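PDB 5XS9: TetR family transcriptional regulator from Mycobacterium smegmatis, which probably represses biotin-synthesis genes by binding their operator DNA as a homodimer. Local coordinates for residues 15-20 and 88-93; 53-58 and 94-99. All blocks are in the same frame, centred on the assembly; numbering follows the deposited sequence.

Interaction 1 of 2, residues 15-20 and 88-93; sequences ILDDHG and SHTDGA
The seam between the DNA-binding part of a TetR-type regulator and its C-terminal domain, which in TetR relatives usually binds the ligand, is bridged here by a His-carboxylate pair: D17, near the C-terminal end of helix 5-19, faces H89 in the turn before helix 92-101. The carboxylate straddles the ring edge, and ND1 of H89 gives a forked hydrogen bond to D17 OD1 and OD2, each 3.0 Å away and each reached on its syn lone pair. Carboxylate and imidazole are nearly coplanar, 13° apart. One residue on, T90 OG1 donates to the backbone O of D17 at 2.7 Å, in the carbonyl plane and on a lone pair; the T90 hydroxyl is set beside its own backbone N (chi1 -49°), while CG2 leans on G20 CA. L16 sets its branch point and methyls around the carbonyl O of T90, with CD1 3.1 Å from it, a tight apolar-to-carbonyl contact. H89 to G92 forms a type II beta turn, and D91 OD2, 3.4 Å from G20 CA, also accepts a hydrogen bond from I21 N. D17 is thus gripped through both its side chain and its carbonyl. The two-oxygen grip helps hold the imidazole in the plane of the carboxylate, which would be expected to favour a protonated H89.

Interaction 2 of 2, residues 53-58 and 94-99; sequences AVADHI and ELVSAS
Helix 47-58, which runs on from the helix-turn-helix region of the TetR fold, packs here against helix 92-101 of the C-terminal domain. The short segments cross at -123°, their axes 9.3 Å apart at closest approach, and the small side chain of A55 suits the 5.4 Å approach of its CA to V96 CA. A55 CB points at the other helix and is met by three residues: L95 CD2 at 3.7 Å, S99 OG at 3.8 Å and V96 CG2 at 4.1 Å. L95 and S99 are one helical turn apart, with V96 beside L95, so the methyl enters between side chains of successive turns.

L95 projects back toward helix 47-58. Its CG stands anti to the backbone N (chi1 -169°), which carries the forked end across to that helix, where the two methyls part. CD2 lies against the A55 backbone N, 3.7 Å away, as well as its CB, and also approaches I58 CD1, whereas CD1 goes to V54 CG1 at 4.0 Å, the two side chains crossing at about a right angle. V96 offers CG2, the methyl beside its own backbone N, to A55 and, at 4.3 Å, to I58 CG2. Branch by branch, then, I58 sends CD1 to L95 and CG2 to V96.

All six touching residues are buried, and the contact is essentially apolar packing, with S99 CB and OG against the A55 methyl. L51, one turn before A55, also packs on L95 and S99, while I21 touches L95. A98, also on helix 92-101, packs on W153 of the second subunit. Such alanine-centred helix packing joins the DNA-binding domain to the C-terminal domain in the all-helical TetR fold.

In the fold
From the N terminus, helix 5-19 supplies the first segment of interaction 1, and the chain then passes through helices 26-33 and 47-58, the latter giving the first segment of interaction 2. After helix 71-87 it returns at 88-93 to close interaction 1, and immediately afterwards, at 94-99, to close interaction 2. The two loops therefore cross rather than nest. Their centres are 10 Å apart and the contacts touch: I58 packs against both L16 and H89, and L16 meets L95. Together they fasten two helices of the N-terminal domain to one continuous piece of chain, helix 92-101 and its leading turn, one contact at the surface and the other buried.

Interaction 1 of 2, residues 15-20 and 88-93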
# COMPACT_ATOMS: atom_id res chain seq x y z
N ILE A 15 1.77 -21.87 -4.89
CA ILE A 15 3.14 -21.39 -4.74
C ILE A 15 3.15 -20.09 -3.91
O ILE A 15 3.97 -19.89 -3.00
CB ILE A 15 3.80 -21.17 -6.12
CG1 ILE A 15 4.01 -22.53 -6.80
CG2 ILE A 15 5.14 -20.46 -6.00
CD1 ILE A 15 4.20 -22.46 -8.30
N LEU A 16 2.23 -19.20 -4.25
CA LEU A 16 2.06 -17.95 -3.54
C LEU A 16 1.81 -18.21 -2.09
O LEU A 16 2.51 -17.65 -1.25
CB LEU A 16 0.93 -17.12 -4.16
CG LEU A 16 0.59 -15.87 -3.32
CD1 LEU A 16 1.60 -14.77 -3.58
CD2 LEU A 16 -0.78 -15.40 -3.70
N ASP A 17 0.80 -19.03 -1.79
CA ASP A 17 0.48 -19.36 -0.39
C ASP A 17 1.65 -19.96 0.35
O ASP A 17 2.01 -19.50 1.40
CB ASP A 17 -0.79 -20.26 -0.29
CG ASP A 17 -2.06 -19.48 -0.68
OD1 ASP A 17 -2.02 -18.27 -0.44
OD2 ASP A 17 -3.05 -20.01 -1.22
N ASP A 18 2.23 -21.00 -0.22
CA ASP A 18 3.36 -21.72 0.42
C ASP A 18 4.67 -20.95 0.49
O ASP A 18 5.43 -21.10 1.44
CB ASP A 18 3.60 -23.06 -0.32
CG ASP A 18 2.44 -24.02 -0.18
OD1 ASP A 18 1.57 -23.85 0.67
OD2 ASP A 18 2.37 -24.96 -0.99
N HIS A 19 4.95 -20.13 -0.51
CA HIS A 19 6.30 -19.59 -0.60
C HIS A 19 6.43 -18.12 -0.74
O HIS A 19 7.54 -17.64 -0.70
CB HIS A 19 7.03 -20.26 -1.79
CG HIS A 19 7.16 -21.73 -1.64
ND1 HIS A 19 7.88 -22.31 -0.62
CD2 HIS A 19 6.62 -22.75 -2.35
CE1 HIS A 19 7.80 -23.62 -0.72
NE2 HIS A 19 7.03 -23.91 -1.75
N GLY A 20 5.33 -17.39 -0.96
CA GLY A 20 5.40 -15.97 -1.08
C GLY A 20 5.50 -15.47 -2.50
O GLY A 20 5.86 -16.19 -3.42
N SER A 88 -6.41 -13.85 3.01
CA SER A 88 -6.56 -15.30 2.83
C SER A 88 -5.40 -15.90 2.11
O SER A 88 -5.34 -17.10 2.08
CB SER A 88 -7.85 -15.60 2.00
OG SER A 88 -8.91 -15.26 2.82
N HIS A 89 -4.55 -15.10 1.43
CA HIS A 89 -3.38 -15.60 0.77
C HIS A 89 -2.16 -14.83 1.16
O HIS A 89 -2.24 -13.63 1.34
CB HIS A 89 -3.58 -15.51 -0.72
CG HIS A 89 -4.79 -16.26 -1.17
ND1 HIS A 89 -4.78 -17.62 -1.39
CD2 HIS A 89 -6.08 -15.85 -1.31
CE1 HIS A 89 -6.00 -18.02 -1.71
NE2 HIS A 89 -6.81 -16.97 -1.63
N THR A 90 -1.03 -15.54 1.33
CA THR A 90 0.27 -14.94 1.53
C THR A 90 0.58 -13.85 0.44
O THR A 90 0.45 -14.06 -0.77
CB THR A 90 1.37 -15.99 1.44
OG1 THR A 90 1.04 -17.10 2.28
CG2 THR A 90 2.81 -15.40 1.90
N ASP A 91 0.93 -12.67 0.91
CA ASP A 91 1.31 -11.51 0.07
C ASP A 91 0.13 -11.06 -0.83
O ASP A 91 0.30 -10.37 -1.82
CB ASP A 91 2.53 -11.78 -0.69
CG ASP A 91 3.76 -11.98 0.21
OD1 ASP A 91 3.95 -11.31 1.25
OD2 ASP A 91 4.56 -12.78 -0.21
N GLY A 92 -1.08 -11.41 -0.42
CA GLY A 92 -2.26 -11.15 -1.27
C GLY A 92 -2.55 -9.68 -1.51
O GLY A 92 -2.84 -9.28 -2.63
N ALA A 93 -2.42 -8.86 -0.45
CA ALA A 93 -2.64 -7.48 -0.63
C ALA A 93 -1.60 -6.88 -1.58
O ALA A 93 -1.94 -6.07 -2.40
CB ALA A 93 -2.71 -6.74 0.71

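Interaction 2 of 2, residues 53-58 and 94-99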
# COMPACT_ATOMS: atom_id res chain seq x y z
N ALA A 53 -4.14 -12.99 -13.21
CA ALA A 53 -5.06 -14.11 -13.09
C ALA A 53 -5.06 -14.61 -11.69
O ALA A 53 -6.06 -15.00 -11.16
CB ALA A 53 -4.62 -15.25 -14.03
N VAL A 54 -3.90 -14.67 -11.05
CA VAL A 54 -3.87 -15.12 -9.70
C VAL A 54 -4.63 -14.07 -8.80
O VAL A 54 -5.39 -14.45 -7.86
CB VAL A 54 -2.44 -15.29 -9.18
CG1 VAL A 54 -2.44 -15.44 -7.69
CG2 VAL A 54 -1.75 -16.47 -9.83
N ALA A 55 -4.41 -12.79 -9.06
CA ALA A 55 -5.23 -11.70 -8.37
C ALA A 55 -6.76 -11.95 -8.52
O ALA A 55 -7.51 -11.94 -7.52
CB ALA A 55 -4.85 -10.32 -8.90
N ASP A 56 -7.22 -12.24 -9.74
CA ASP A 56 -8.67 -12.48 -9.94
C ASP A 56 -9.18 -13.71 -9.29
O ASP A 56 -10.29 -13.74 -8.82
CB ASP A 56 -9.06 -12.40 -11.39
CG ASP A 56 -8.90 -10.99 -11.90
OD1 ASP A 56 -8.97 -10.03 -11.09
OD2 ASP A 56 -8.70 -10.81 -13.08
N HIS A 57 -8.31 -14.68 -9.13
CA HIS A 57 -8.68 -15.92 -8.48
C HIS A 57 -8.82 -15.70 -6.99
O HIS A 57 -9.78 -16.17 -6.38
CB HIS A 57 -7.60 -16.98 -8.78
CG HIS A 57 -7.88 -18.31 -8.16
ND1 HIS A 57 -7.07 -18.88 -7.21
CD2 HIS A 57 -8.88 -19.19 -8.37
CE1 HIS A 57 -7.57 -20.03 -6.83
NE2 HIS A 57 -8.68 -20.24 -7.51
N ILE A 58 -7.82 -15.03 -6.40
CA ILE A 58 -7.80 -14.57 -4.99
C ILE A 58 -9.06 -13.73 -4.66
O ILE A 58 -9.58 -13.78 -3.56
CB ILE A 58 -6.50 -13.70 -4.74
CG1 ILE A 58 -5.29 -14.59 -4.57
CG2 ILE A 58 -6.52 -12.79 -3.54
CD1 ILE A 58 -4.00 -13.79 -4.65
N GLU A 94 -0.34 -7.27 -1.45
CA GLU A 94 0.73 -6.77 -2.33
C GLU A 94 0.50 -7.19 -3.78
O GLU A 94 0.73 -6.43 -4.71
CB GLU A 94 2.10 -7.31 -1.89
CG GLU A 94 3.25 -6.75 -2.67
CD GLU A 94 4.59 -7.42 -2.31
OE1 GLU A 94 4.70 -7.98 -1.21
OE2 GLU A 94 5.52 -7.42 -3.16
N LEU A 95 0.08 -8.42 -3.95
CA LEU A 95 -0.11 -8.97 -5.30
C LEU A 95 -1.30 -8.25 -5.94
O LEU A 95 -1.20 -7.83 -7.10
CB LEU A 95 -0.36 -10.49 -5.20
CG LEU A 95 -0.32 -11.29 -6.53
CD1 LEU A 95 0.07 -12.71 -6.31
CD2 LEU A 95 -1.71 -11.22 -7.12
N VAL A 96 -2.40 -8.06 -5.22
CA VAL A 96 -3.58 -7.30 -5.77
C VAL A 96 -3.25 -5.84 -6.02
O VAL A 96 -3.65 -5.31 -7.08
CB VAL A 96 -4.84 -7.47 -4.97
CG1 VAL A 96 -5.93 -6.59 -5.48
CG2 VAL A 96 -5.22 -8.97 -5.02
N SER A 97 -2.46 -5.22 -5.13
CA SER A 97 -1.95 -3.84 -5.40
C SER A 97 -1.22 -3.71 -6.69
O SER A 97 -1.47 -2.76 -7.42
CB SER A 97 -1.07 -3.26 -4.31
OG SER A 97 -1.81 -3.32 -3.11
N ALA A 98 -0.23 -4.59 -6.90
CA ALA A 98 0.56 -4.50 -8.11
C ALA A 98 -0.28 -4.84 -9.35
O ALA A 98 -0.10 -4.22 -10.43
CB ALA A 98 1.85 -5.34 -8.03
N SER A 99 -1.25 -5.73 -9.23
CA SER A 99 -2.08 -6.02 -10.38
C SER A 99 -3.08 -4.94 -10.72
O SER A 99 -3.38 -4.73 -11.88
CB SER A 99 -2.80 -7.37 -10.26
OG SER A 99 -1.84 -8.41 -10.26